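Local coordinates for protein manganese-containing pseudocatalase (Thermus thermophilus, PDB 2V8T) that probably breaks down hydrogen peroxide to water and oxygen as a catalase, using a pair of manganese ions held in each subunit of a hexamer, at residues Ala25-Leu30 with Leu124-Met129; Arg4-Gln9 with Gly269-Ala274; Ala157-Lys162 with Pro211-Ser216; Ala174-Gly179 with Ala221-Asp226. All coordinates share one frame; numbering follows the deposited sequence. Where two conformers were deposited one is given.

Contact 1: residues Ala25-Leu30 with Leu124-Met129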
loop_
_atom_site.group_PDB
_atom_site.type_symbol
_atom_site.label_atom_id
_atom_site.label_comp_id
_atom_site.label_asym_id
_atom_site.label_seq_id
_atom_site.Cartn_x
_atom_site.Cartn_y
_atom_site.Cartn_z
ATOM N N ALA A 25 -19.602 7.663 -2.609
ATOM C CA ALA A 25 -19.288 7.933 -4.002
ATOM C C ALA A 25 -18.533 9.284 -4.140
ATOM O O ALA A 25 -17.557 9.402 -4.862
ATOM C CB ALA A 25 -20.572 7.954 -4.841
ATOM N N VAL A 26 -19.044 10.296 -3.419
ATOM C CA VAL A 26 -18.423 11.616 -3.460
ATOM C C VAL A 26 -16.981 11.579 -2.939
ATOM O O VAL A 26 -16.147 12.382 -3.358
ATOM C CB VAL A 26 -19.310 12.673 -2.746
ATOM C CG1 VAL A 26 -18.601 14.023 -2.679
ATOM C CG2 VAL A 26 -20.641 12.810 -3.495
ATOM N N GLN A 27 -16.657 10.607 -2.063
ATOM C CA GLN A 27 -15.265 10.438 -1.661
ATOM C C GLN A 27 -14.311 10.307 -2.841
ATOM O O GLN A 27 -13.155 10.710 -2.718
ATOM C CB GLN A 27 -15.101 9.242 -0.717
ATOM C CG GLN A 27 -15.557 9.470 0.712
ATOM C CD GLN A 27 -14.669 10.296 1.617
ATOM O OE1 GLN A 27 -15.066 10.583 2.771
ATOM N NE2 GLN A 27 -13.483 10.691 1.179
ATOM N N ALA A 28 -14.736 9.706 -3.965
ATOM C CA ALA A 28 -13.830 9.645 -5.110
ATOM C C ALA A 28 -13.300 11.017 -5.505
ATOM O O ALA A 28 -12.179 11.150 -6.001
ATOM C CB ALA A 28 -14.526 9.029 -6.336
ATOM N N LEU A 29 -14.141 12.029 -5.324
ATOM C CA LEU A 29 -13.847 13.399 -5.710
ATOM C C LEU A 29 -13.004 14.131 -4.671
ATOM O O LEU A 29 -12.587 15.266 -4.900
ATOM C CB LEU A 29 -15.148 14.178 -5.971
ATOM C CG LEU A 29 -16.140 13.454 -6.900
ATOM C CD1 LEU A 29 -17.338 14.367 -7.148
ATOM C CD2 LEU A 29 -15.484 13.017 -8.206
ATOM N N LEU A 30 -12.757 13.474 -3.520
ATOM C CA LEU A 30 -11.946 14.042 -2.455
ATOM C C LEU A 30 -10.564 13.355 -2.450
ATOM O O LEU A 30 -9.547 13.959 -2.731
ATOM C CB LEU A 30 -12.646 13.947 -1.115
ATOM C CG LEU A 30 -11.898 14.567 0.062
ATOM C CD1 LEU A 30 -11.440 16.017 -0.222
ATOM C CD2 LEU A 30 -12.787 14.515 1.305
ATOM N N LEU A 124 -13.240 11.335 5.242
ATOM C CA LEU A 124 -11.954 10.703 5.434
ATOM C C LEU A 124 -11.088 10.951 4.205
ATOM O O LEU A 124 -11.571 11.375 3.157
ATOM C CB LEU A 124 -12.116 9.187 5.709
ATOM C CG LEU A 124 -12.928 8.862 6.979
ATOM C CD1 LEU A 124 -13.261 7.372 6.983
ATOM C CD2 LEU A 124 -12.195 9.255 8.251
ATOM N N VAL A 125 -9.785 10.690 4.315
ATOM C CA VAL A 125 -8.831 11.052 3.238
ATOM C C VAL A 125 -8.646 9.845 2.290
ATOM O O VAL A 125 -7.614 9.168 2.279
ATOM C CB VAL A 125 -7.509 11.556 3.825
ATOM C CG1 VAL A 125 -6.696 12.211 2.697
ATOM C CG2 VAL A 125 -7.741 12.563 4.940
ATOM N N MET A 126 -9.709 9.559 1.546
ATOM C CA MET A 126 -9.844 8.308 0.830
ATOM C C MET A 126 -10.788 8.498 -0.361
ATOM O O MET A 126 -11.490 9.508 -0.487
ATOM C CB MET A 126 -10.352 7.167 1.718
ATOM C CG MET A 126 -11.742 7.443 2.249
ATOM S SD MET A 126 -12.460 6.082 3.230
ATOM C CE MET A 126 -11.185 5.623 4.361
ATOM N N GLY A 127 -10.803 7.490 -1.219
ATOM C CA GLY A 127 -11.703 7.460 -2.375
ATOM C C GLY A 127 -12.931 6.594 -2.155
ATOM O O GLY A 127 -13.306 6.245 -1.038
ATOM N N ALA A 128 -13.593 6.293 -3.264
ATOM C CA ALA A 128 -14.879 5.613 -3.273
ATOM C C ALA A 128 -14.799 4.124 -2.958
ATOM O O ALA A 128 -15.864 3.509 -2.772
ATOM C CB ALA A 128 -15.592 5.802 -4.630
ATOM N N MET A 129 -13.621 3.551 -2.859
ATOM C CA MET A 129 -13.425 2.170 -2.455
ATOM C C MET A 129 -12.798 2.088 -1.052
ATOM O O MET A 129 -12.366 1.019 -0.646
ATOM C CB MET A 129 -12.585 1.401 -3.467
ATOM C CG MET A 129 -13.223 1.322 -4.831
ATOM S SD MET A 129 -14.773 0.439 -4.912
ATOM C CE MET A 129 -14.154 -1.238 -4.799
#
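Gln27, Ala128 and Leu124 bury more surface here than any other residues, and the amide of Gln27 does most of the bonding. Its NE2 donates to two backbone carbonyls, reaching Leu124 O at 2.8 Å and, along a more bent path (N-H...O 133°), Met126 O at 2.9 Å. OE1 of the same amide accepts Leu124 N at 3.2 Å in a nearly straight bond, so Leu124 is held by both its N-H and its carbonyl. The amide can reach this far round because the Gln27 chain folds at chi2 (-76°). His115 gives OE1 a further hydrogen bond, which together with the NE2 bonds fixes which way round the amide sits. Within the ferritin-like subunit, the contact fastens the junction of helix 20-26 and helix 28-31 to an irregular loop leading to helix 144-166, with Val125 at the centre of an inverse gamma turn. The backbones come closest at Gly127, whose CA lies 4.1 Å from Ala28 CA and makes a CA-H...O contact with Gln27 O at 3.6 Å. Beyond it the methyls meet, Ala28 CB standing 3.8 Å from Ala128 CB, and Ile117 of a second subunit packs against both alanines.

Contact 2: residues Arg4-Gln9 with Gly269-Ala274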
loop_
_atom_site.group_PDB
_atom_site.type_symbol
_atom_site.label_atom_id
_atom_site.label_comp_id
_atom_site.label_asym_id
_atom_site.label_seq_id
_atom_site.Cartn_x
_atom_site.Cartn_y
_atom_site.Cartn_z
ATOM N N ARG A 4 -6.384 31.802 5.819
ATOM C CA ARG A 4 -7.666 31.101 5.731
ATOM C C ARG A 4 -8.826 32.087 5.955
ATOM O O ARG A 4 -8.753 32.963 6.821
ATOM C CB ARG A 4 -7.709 29.997 6.770
ATOM C CG ARG A 4 -8.916 29.099 6.690
ATOM C CD ARG A 4 -8.801 27.955 7.679
ATOM N NE ARG A 4 -9.910 27.030 7.553
ATOM C CZ ARG A 4 -9.819 25.737 7.856
ATOM N NH1 ARG A 4 -8.719 25.208 8.341
ATOM N NH2 ARG A 4 -10.877 24.944 7.629
ATOM N N ILE A 5 -9.883 31.873 5.189
ATOM C CA ILE A 5 -11.147 32.587 5.273
ATOM C C ILE A 5 -12.206 31.539 5.621
ATOM O O ILE A 5 -12.303 30.508 4.957
ATOM C CB ILE A 5 -11.491 33.242 3.927
ATOM C CG1 ILE A 5 -10.436 34.261 3.524
ATOM C CG2 ILE A 5 -12.876 33.867 3.952
ATOM C CD1 ILE A 5 -10.473 34.625 2.031
ATOM N N ASP A 6 -13.026 31.811 6.639
ATOM C CA ASP A 6 -14.002 30.831 7.121
ATOM C C ASP A 6 -15.305 30.901 6.291
ATOM O O ASP A 6 -16.384 31.194 6.803
ATOM C CB ASP A 6 -14.279 31.018 8.611
ATOM C CG ASP A 6 -14.826 29.745 9.259
ATOM O OD1 ASP A 6 -14.194 28.656 9.034
ATOM O OD2 ASP A 6 -15.826 29.817 9.993
ATOM N N ARG A 7 -15.156 30.569 5.013
ATOM C CA ARG A 7 -16.239 30.566 4.037
ATOM C C ARG A 7 -15.959 29.443 3.033
ATOM O O ARG A 7 -14.820 29.301 2.595
ATOM C CB ARG A 7 -16.297 31.875 3.231
ATOM C CG ARG A 7 -16.636 33.097 4.059
ATOM C CD ARG A 7 -18.114 33.216 4.397
ATOM N NE ARG A 7 -18.880 33.648 3.207
ATOM C CZ ARG A 7 -20.185 33.897 3.226
ATOM N NH1 ARG A 7 -20.916 33.678 4.293
ATOM N NH2 ARG A 7 -20.772 34.391 2.140
ATOM N N LEU A 8 -16.996 28.737 2.626
ATOM C CA LEU A 8 -16.901 27.836 1.481
ATOM C C LEU A 8 -16.937 28.633 0.209
ATOM O O LEU A 8 -17.508 29.733 0.150
ATOM C CB LEU A 8 -18.044 26.839 1.467
ATOM C CG LEU A 8 -18.086 25.892 2.659
ATOM C CD1 LEU A 8 -19.311 24.981 2.557
ATOM C CD2 LEU A 8 -16.796 25.083 2.772
ATOM N N GLN A 9 -16.418 28.071 -0.899
ATOM C CA GLN A 9 -16.379 28.823 -2.141
ATOM C C GLN A 9 -17.755 29.077 -2.708
ATOM O O GLN A 9 -17.947 30.025 -3.484
ATOM C CB GLN A 9 -15.431 28.122 -3.165
ATOM C CG GLN A 9 -15.051 29.013 -4.290
ATOM C CD GLN A 9 -13.931 28.465 -5.177
ATOM O OE1 GLN A 9 -13.168 27.626 -4.750
ATOM N NE2 GLN A 9 -13.825 28.943 -6.373
ATOM N N GLY A 269 -19.917 31.196 0.601
ATOM C CA GLY A 269 -21.034 30.872 1.449
ATOM C C GLY A 269 -20.561 30.386 2.804
ATOM O O GLY A 269 -19.355 30.250 3.041
ATOM N N PRO A 270 -21.491 30.119 3.720
ATOM C CA PRO A 270 -21.116 29.681 5.072
ATOM C C PRO A 270 -20.462 28.290 5.040
ATOM O O PRO A 270 -20.839 27.422 4.259
ATOM C CB PRO A 270 -22.443 29.650 5.810
ATOM C CG PRO A 270 -23.321 30.484 5.058
ATOM C CD PRO A 270 -22.946 30.328 3.605
ATOM N N VAL A 271 -19.552 28.064 6.016
ATOM C CA VAL A 271 -19.101 26.753 6.288
ATOM C C VAL A 271 -20.233 25.915 6.881
ATOM O O VAL A 271 -21.277 26.431 7.326
ATOM C CB VAL A 271 -17.834 26.706 7.166
ATOM C CG1 VAL A 271 -16.692 27.424 6.467
ATOM C CG2 VAL A 271 -18.084 27.194 8.567
ATOM N N PHE A 272 -20.044 24.593 6.854
ATOM C CA PHE A 272 -21.026 23.611 7.279
ATOM C C PHE A 272 -20.661 23.048 8.643
ATOM O O PHE A 272 -19.492 22.737 8.886
ATOM C CB PHE A 272 -21.089 22.479 6.250
ATOM C CG PHE A 272 -22.028 21.368 6.663
ATOM C CD1 PHE A 272 -23.382 21.577 6.691
ATOM C CD2 PHE A 272 -21.518 20.153 7.073
ATOM C CE1 PHE A 272 -24.234 20.571 7.158
ATOM C CE2 PHE A 272 -22.376 19.165 7.519
ATOM C CZ PHE A 272 -23.717 19.382 7.570
ATOM N N ASP A 273 -21.661 22.882 9.488
ATOM C CA ASP A 273 -21.494 22.262 10.806
ATOM C C ASP A 273 -22.519 21.134 10.910
ATOM O O ASP A 273 -23.737 21.363 10.927
ATOM C CB ASP A 273 -21.697 23.319 11.887
ATOM C CG ASP A 273 -21.495 22.811 13.308
ATOM O OD1 ASP A 273 -21.446 21.614 13.564
ATOM O OD2 ASP A 273 -21.374 23.705 14.199
ATOM N N ALA A 274 -22.022 19.902 11.020
ATOM C CA ALA A 274 -22.879 18.722 11.057
ATOM C C ALA A 274 -23.666 18.552 12.335
ATOM O O ALA A 274 -24.549 17.677 12.341
ATOM C CB ALA A 274 -22.029 17.457 10.824
HETATM O O HOH W 1 -18.952 30.565 7.564
#
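The guanidinium of Arg7 lies flat over the peptide backbone of Gly269, whose C atom sits 3.5 Å from the guanidinium plane and over its centre. Bends at chi2 (-78°) and chi3 (-75°) fold the arginine back across segment 269-274, and its NE donates to Thr267 O. Beneath this cover a very short antiparallel pairing joins strand 7-8 to strand 269-270. Its hydrogen-bonded pair is Leu8 with Gly269: Leu8 N reaches Gly269 O at 2.8 Å, and Gly269 N returns a straighter bond to Leu8 O at 2.9 Å. The two segments then part, and a water takes over, donating to Asp6 O at 2.8 Å and accepting from Val271 N at 3.0 Å. Leu8 CD1 comes within 3.3 Å of Pro270 O, while Val271 CG2 approaches Asp6 OD2 at 3.7 Å, the two side chains crossing at about a right angle. Asp6 OD1 turns to Tyr60 and Tyr241 of a third subunit. The pairing thus ties the N-terminal arm to the late part of the chain beside a subunit interface. Its direct hydrogen bonds are all between backbone atoms, so Arg7 adds stacking over a peptide, and the Asp6 carboxylate, with valine beside it, spends its bonds on another subunit.

Contact 3: residues Ala157-Lys162 with Pro211-Ser216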
loop_
_atom_site.group_PDB
_atom_site.type_symbol
_atom_site.label_atom_id
_atom_site.label_comp_id
_atom_site.label_asym_id
_atom_site.label_seq_id
_atom_site.Cartn_x
_atom_site.Cartn_y
_atom_site.Cartn_z
ATOM N N ALA A 157 -9.486 14.418 -16.556
ATOM C CA ALA A 157 -9.761 13.145 -15.877
ATOM C C ALA A 157 -10.623 13.405 -14.615
ATOM O O ALA A 157 -11.614 12.717 -14.366
ATOM C CB ALA A 157 -8.457 12.452 -15.522
ATOM N N ALA A 158 -10.247 14.426 -13.848
ATOM C CA ALA A 158 -11.034 14.807 -12.668
ATOM C C ALA A 158 -12.452 15.191 -13.070
ATOM O O ALA A 158 -13.416 14.838 -12.392
ATOM C CB ALA A 158 -10.354 15.949 -11.929
ATOM N N ARG A 159 -12.597 15.924 -14.171
ATOM C CA ARG A 159 -13.918 16.293 -14.671
ATOM C C ARG A 159 -14.751 15.057 -14.980
ATOM O O ARG A 159 -15.941 14.982 -14.679
ATOM C CB ARG A 159 -13.796 17.147 -15.928
ATOM C CG ARG A 159 -15.132 17.669 -16.418
ATOM C CD ARG A 159 -15.103 18.060 -17.838
ATOM N NE ARG A 159 -16.353 18.698 -18.247
ATOM C CZ ARG A 159 -17.003 18.434 -19.364
ATOM N NH1 ARG A 159 -16.546 17.564 -20.240
ATOM N NH2 ARG A 159 -18.173 19.013 -19.600
ATOM N N THR A 160 -14.119 14.068 -15.627
ATOM C CA THR A 160 -14.798 12.843 -15.992
ATOM C C THR A 160 -15.340 12.138 -14.731
ATOM O O THR A 160 -16.475 11.659 -14.699
ATOM C CB THR A 160 -13.831 11.923 -16.797
ATOM O OG1 THR A 160 -13.430 12.620 -17.962
ATOM C CG2 THR A 160 -14.515 10.674 -17.208
ATOM N N HIS A 161 -14.511 12.069 -13.674
ATOM C CA HIS A 161 -14.966 11.482 -12.422
ATOM C C HIS A 161 -16.124 12.277 -11.822
ATOM O O HIS A 161 -17.086 11.702 -11.309
ATOM C CB HIS A 161 -13.836 11.324 -11.417
ATOM C CG HIS A 161 -12.871 10.240 -11.765
ATOM N ND1 HIS A 161 -12.619 9.696 -12.999
ATOM C CD2 HIS A 161 -12.126 9.595 -10.855
ATOM C CE1 HIS A 161 -11.672 8.721 -12.789
ATOM N NE2 HIS A 161 -11.433 8.656 -11.494
ATOM N N LYS A 162 -16.026 13.609 -11.847
ATOM C CA LYS A 162 -17.126 14.432 -11.317
ATOM C C LYS A 162 -18.425 14.163 -12.058
ATOM O O LYS A 162 -19.479 14.069 -11.442
ATOM C CB LYS A 162 -16.756 15.921 -11.290
ATOM C CG LYS A 162 -15.656 16.239 -10.273
ATOM C CD LYS A 162 -15.702 17.620 -9.720
ATOM C CE LYS A 162 -14.623 17.918 -8.693
ATOM N NZ LYS A 162 -13.205 17.861 -9.205
ATOM N N PRO A 211 -14.807 14.637 -21.352
ATOM C CA PRO A 211 -15.409 14.002 -22.516
ATOM C C PRO A 211 -16.198 15.016 -23.344
ATOM O O PRO A 211 -16.374 16.173 -22.928
ATOM C CB PRO A 211 -16.388 12.977 -21.889
ATOM C CG PRO A 211 -15.866 12.794 -20.474
ATOM C CD PRO A 211 -15.393 14.154 -20.093
ATOM N N LYS A 212 -16.659 14.575 -24.520
ATOM C CA LYS A 212 -17.324 15.484 -25.458
ATOM C C LYS A 212 -18.775 15.657 -25.081
ATOM O O LYS A 212 -19.732 15.170 -25.718
ATOM C CB LYS A 212 -17.108 15.031 -26.889
ATOM C CG LYS A 212 -17.505 16.069 -27.909
ATOM C CD LYS A 212 -16.637 17.345 -27.884
ATOM C CE LYS A 212 -15.210 17.170 -28.353
ATOM N NZ LYS A 212 -15.137 16.542 -29.589
ATOM N N ILE A 213 -18.967 16.370 -23.970
ATOM C CA ILE A 213 -20.257 16.739 -23.408
ATOM C C ILE A 213 -20.032 18.119 -22.822
ATOM O O ILE A 213 -19.005 18.385 -22.176
ATOM C CB ILE A 213 -20.762 15.756 -22.338
ATOM C CG1 ILE A 213 -22.148 16.173 -21.861
ATOM C CG2 ILE A 213 -19.740 15.528 -21.182
ATOM C CD1 ILE A 213 -22.813 15.184 -20.894
ATOM N N ASP A 214 -20.962 19.032 -23.084
ATOM C CA ASP A 214 -20.852 20.393 -22.597
ATOM C C ASP A 214 -21.359 20.491 -21.136
ATOM O O ASP A 214 -22.376 19.892 -20.789
ATOM C CB ASP A 214 -21.594 21.369 -23.485
ATOM C CG ASP A 214 -21.041 21.388 -24.864
ATOM O OD1 ASP A 214 -19.829 21.253 -25.082
ATOM O OD2 ASP A 214 -21.876 21.632 -25.766
ATOM N N ASN A 215 -20.690 21.326 -20.372
ATOM C CA ASN A 215 -21.170 21.637 -19.032
ATOM C C ASN A 215 -22.600 22.177 -19.052
ATOM O O ASN A 215 -23.328 22.017 -18.058
ATOM C CB ASN A 215 -20.259 22.629 -18.323
ATOM C CG ASN A 215 -18.978 21.987 -17.751
ATOM O OD1 ASN A 215 -18.865 20.795 -17.568
ATOM N ND2 ASN A 215 -18.097 22.855 -17.340
ATOM N N SER A 216 -23.028 22.783 -20.157
ATOM C CA SER A 216 -24.404 23.274 -20.260
ATOM C C SER A 216 -25.459 22.175 -20.122
ATOM O O SER A 216 -26.634 22.503 -19.860
ATOM C CB SER A 216 -24.583 24.027 -21.596
ATOM O OG SER A 216 -24.414 23.148 -22.672
#
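Arg159 reaches out from helix 144-166 to the loop 211-216, its chain extended from CG to NE and its CG turned away from the backbone N (chi1 -175°). The guanidinium meets the loop with its edge, the accepting oxygens lying near its plane. NH1 and NH2 converge end-on on a single atom, Ile213 O, at 3.2 and 2.8 Å respectively. NH2 also donates to Asn215 OD1 at 2.8 Å in a nearly straight bond (166°), approaching from above the plane of the asparagine amide, which is turned 54° from the guanidinium. NH1 makes a weak bond to Pro211 O at 3.0 Å and another hydrogen bond to Ile210 O. One residue on, Thr160 lays OG1 against the ring of Pro211, 3.3 Å from CD, while that hydroxyl bonds back to Val156 O in its own helix. Pro211 follows a cis peptide bond, and Lys212 centres an inverse gamma turn. The contact thus joins a helix of the ferritin-like bundle, which also carries the manganese ligand Glu155, to the loop before helix 219-226. The buried arginine's positive charge is probably stabilised by several carbonyl and amide dipoles, and its bonds to three residues of 211-216 are consistent with it helping to fix the loop's course.

Contact 4: residues Ala174-Gly179 with Ala221-Asp226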
loop_
_atom_site.group_PDB
_atom_site.type_symbol
_atom_site.label_atom_id
_atom_site.label_comp_id
_atom_site.label_asym_id
_atom_site.label_seq_id
_atom_site.Cartn_x
_atom_site.Cartn_y
_atom_site.Cartn_z
ATOM N N ALA A 174 -24.726 17.416 -3.416
ATOM C CA ALA A 174 -23.722 16.891 -4.334
ATOM C C ALA A 174 -23.827 17.523 -5.702
ATOM O O ALA A 174 -22.817 17.843 -6.329
ATOM C CB ALA A 174 -23.856 15.361 -4.441
ATOM N N ARG A 175 -25.061 17.706 -6.195
ATOM C CA ARG A 175 -25.233 18.288 -7.537
ATOM C C ARG A 175 -24.741 19.733 -7.592
ATOM O O ARG A 175 -24.185 20.144 -8.601
ATOM C CB ARG A 175 -26.750 18.297 -7.886
ATOM C CG ARG A 175 -27.366 16.883 -8.145
ATOM C CD ARG A 175 -28.790 16.830 -8.504
ATOM N NE ARG A 175 -29.213 17.497 -9.707
ATOM C CZ ARG A 175 -29.656 17.029 -10.877
ATOM N NH1 ARG A 175 -29.599 15.796 -11.300
ATOM N NH2 ARG A 175 -30.177 17.975 -11.651
ATOM N N GLU A 176 -24.970 20.483 -6.528
ATOM C CA GLU A 176 -24.496 21.879 -6.479
ATOM C C GLU A 176 -22.973 21.956 -6.456
ATOM O O GLU A 176 -22.348 22.682 -7.218
ATOM C CB GLU A 176 -25.064 22.721 -5.333
ATOM C CG GLU A 176 -26.529 23.011 -5.513
ATOM C CD GLU A 176 -26.917 23.881 -6.696
ATOM O OE1 GLU A 176 -26.032 24.503 -7.328
ATOM O OE2 GLU A 176 -28.139 23.888 -6.988
ATOM N N MET A 177 -22.364 21.169 -5.557
ATOM C CA MET A 177 -20.916 21.136 -5.490
ATOM C C MET A 177 -20.333 20.718 -6.829
ATOM O O MET A 177 -19.349 21.312 -7.315
ATOM C CB MET A 177 -20.457 20.231 -4.347
ATOM C CG MET A 177 -18.955 20.017 -4.293
ATOM S SD MET A 177 -18.302 18.723 -5.363
ATOM C CE MET A 177 -18.935 17.264 -4.500
ATOM N N ILE A 178 -20.878 19.650 -7.420
ATOM C CA ILE A 178 -20.284 19.127 -8.639
ATOM C C ILE A 178 -20.489 20.108 -9.778
ATOM O O ILE A 178 -19.598 20.357 -10.581
ATOM C CB ILE A 178 -20.787 17.726 -8.974
ATOM C CG1 ILE A 178 -20.310 16.724 -7.936
ATOM C CG2 ILE A 178 -20.365 17.377 -10.406
ATOM C CD1 ILE A 178 -20.990 15.370 -7.999
ATOM N N GLY A 179 -21.712 20.680 -9.888
ATOM C CA GLY A 179 -21.911 21.657 -10.945
ATOM C C GLY A 179 -20.904 22.807 -10.862
ATOM O O GLY A 179 -20.376 23.261 -11.882
ATOM N N ALA A 221 -24.270 23.267 -13.367
ATOM C CA ALA A 221 -23.156 23.896 -14.025
ATOM C C ALA A 221 -23.620 25.013 -14.964
ATOM O O ALA A 221 -23.000 26.068 -15.025
ATOM C CB ALA A 221 -22.331 22.883 -14.825
ATOM N N LYS A 222 -24.729 24.771 -15.680
ATOM C CA LYS A 222 -25.275 25.785 -16.567
ATOM C C LYS A 222 -25.579 27.068 -15.758
ATOM O O LYS A 222 -25.309 28.176 -16.214
ATOM C CB LYS A 222 -26.490 25.235 -17.289
ATOM C CG LYS A 222 -26.941 26.107 -18.432
ATOM C CD LYS A 222 -27.946 27.078 -18.096
ATOM C CE LYS A 222 -28.530 27.735 -19.409
ATOM N NZ LYS A 222 -29.574 28.610 -18.851
ATOM N N LYS A 223 -26.184 26.922 -14.575
ATOM C CA LYS A 223 -26.460 28.098 -13.753
ATOM C C LYS A 223 -25.181 28.876 -13.432
ATOM O O LYS A 223 -25.128 30.105 -13.557
ATOM C CB LYS A 223 -27.162 27.693 -12.480
ATOM C CG LYS A 223 -27.505 28.870 -11.547
ATOM C CD LYS A 223 -27.997 28.478 -10.157
ATOM C CE LYS A 223 -26.979 27.720 -9.295
ATOM N NZ LYS A 223 -27.602 27.051 -8.137
ATOM N N TYR A 224 -24.124 28.162 -13.015
ATOM C CA TYR A 224 -22.877 28.848 -12.689
ATOM C C TYR A 224 -22.244 29.515 -13.909
ATOM O O TYR A 224 -21.646 30.582 -13.758
ATOM C CB TYR A 224 -21.917 27.895 -11.962
ATOM C CG TYR A 224 -22.431 27.493 -10.603
ATOM C CD1 TYR A 224 -22.618 28.441 -9.610
ATOM C CD2 TYR A 224 -22.678 26.159 -10.273
ATOM C CE1 TYR A 224 -23.131 28.049 -8.372
ATOM C CE2 TYR A 224 -23.172 25.787 -9.056
ATOM C CZ TYR A 224 -23.418 26.726 -8.114
ATOM O OH TYR A 224 -23.967 26.359 -6.887
ATOM N N MET A 225 -22.385 28.913 -15.089
ATOM C CA MET A 225 -21.939 29.594 -16.319
ATOM C C MET A 225 -22.804 30.811 -16.603
ATOM O O MET A 225 -22.280 31.862 -17.044
ATOM C CB MET A 225 -21.932 28.655 -17.503
ATOM C CG MET A 225 -20.916 27.613 -17.342
ATOM S SD MET A 225 -20.549 26.657 -18.788
ATOM C CE MET A 225 -21.915 25.962 -18.858
ATOM N N ASP A 226 -24.108 30.737 -16.362
ATOM C CA ASP A 226 -24.970 31.897 -16.570
ATOM C C ASP A 226 -24.563 33.041 -15.635
ATOM O O ASP A 226 -24.795 34.210 -15.974
ATOM C CB ASP A 226 -26.411 31.526 -16.341
ATOM C CG ASP A 226 -27.008 30.658 -17.394
ATOM O OD1 ASP A 226 -26.467 30.590 -18.524
ATOM O OD2 ASP A 226 -28.097 30.061 -17.139
#
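With CG opposite the carbonyl carbon and the chain bent at chi2 (-65°), the Glu176 side chain swings its carboxylate across to helix 221-226, where Tyr224 brings its hydroxyl to meet it. Lys223 bends at chi3 (63°) toward the same acid. The two segments form a helix-helix crossing between the long helix 172-200 of the ferritin-like bundle and the short helix 219-226 beside it; the axes of 174-179 and 221-226 come within 9.3 Å and cross at -48°.

Glu176 OE1 is the shared acceptor. Tyr224 OH donates to it at 2.8 Å in a weak bond, and the carboxylate stands almost perpendicular to the phenol ring. Lys223 NZ forms a salt bridge with OE1 at 3.1 Å, coming in on the syn side but tilted from the carboxylate plane, with a weaker bond to OE2. The ammonium would be expected to steady the acid's negative charge. Lys223 CE also lies over one face of the Tyr224 ring, toward its rim, and Tyr180 packs edge-to-face with that ring.

At the other end of the contact the backbones draw close because Gly179 has no side chain: its CA is 4.0 Å from Ala221 CA. Tyr224 CD2 comes to 3.8 Å from Gly179 C. On helix 172-200, Arg175 makes a salt bridge to Glu220, adding a second ionic tie between the helices. Gly179 O, for its part, receives the methyl of Ala221, whose CB stops 3.6 Å away.

From the N terminus, strand 7-8 enters contact 2, which closes only when the chain returns at 269-274; this long loop encloses the other three contacts. Contact 1 closes first, joining the helical segment 25-30 to the loop 124-129. Contacts 3 and 4 come later and cross, their segments alternating along helix 144-166, helix 172-200, the loop 211-216 and helix 219-226. They touch directly, Asn215 O meeting Ala221 CB at 3.5 Å. Leu29 links contact 1 to both, packing on Lys162 and Ile178. Contact 2 touches none of them, its nearest atoms to contact 4 being about 7 Å away.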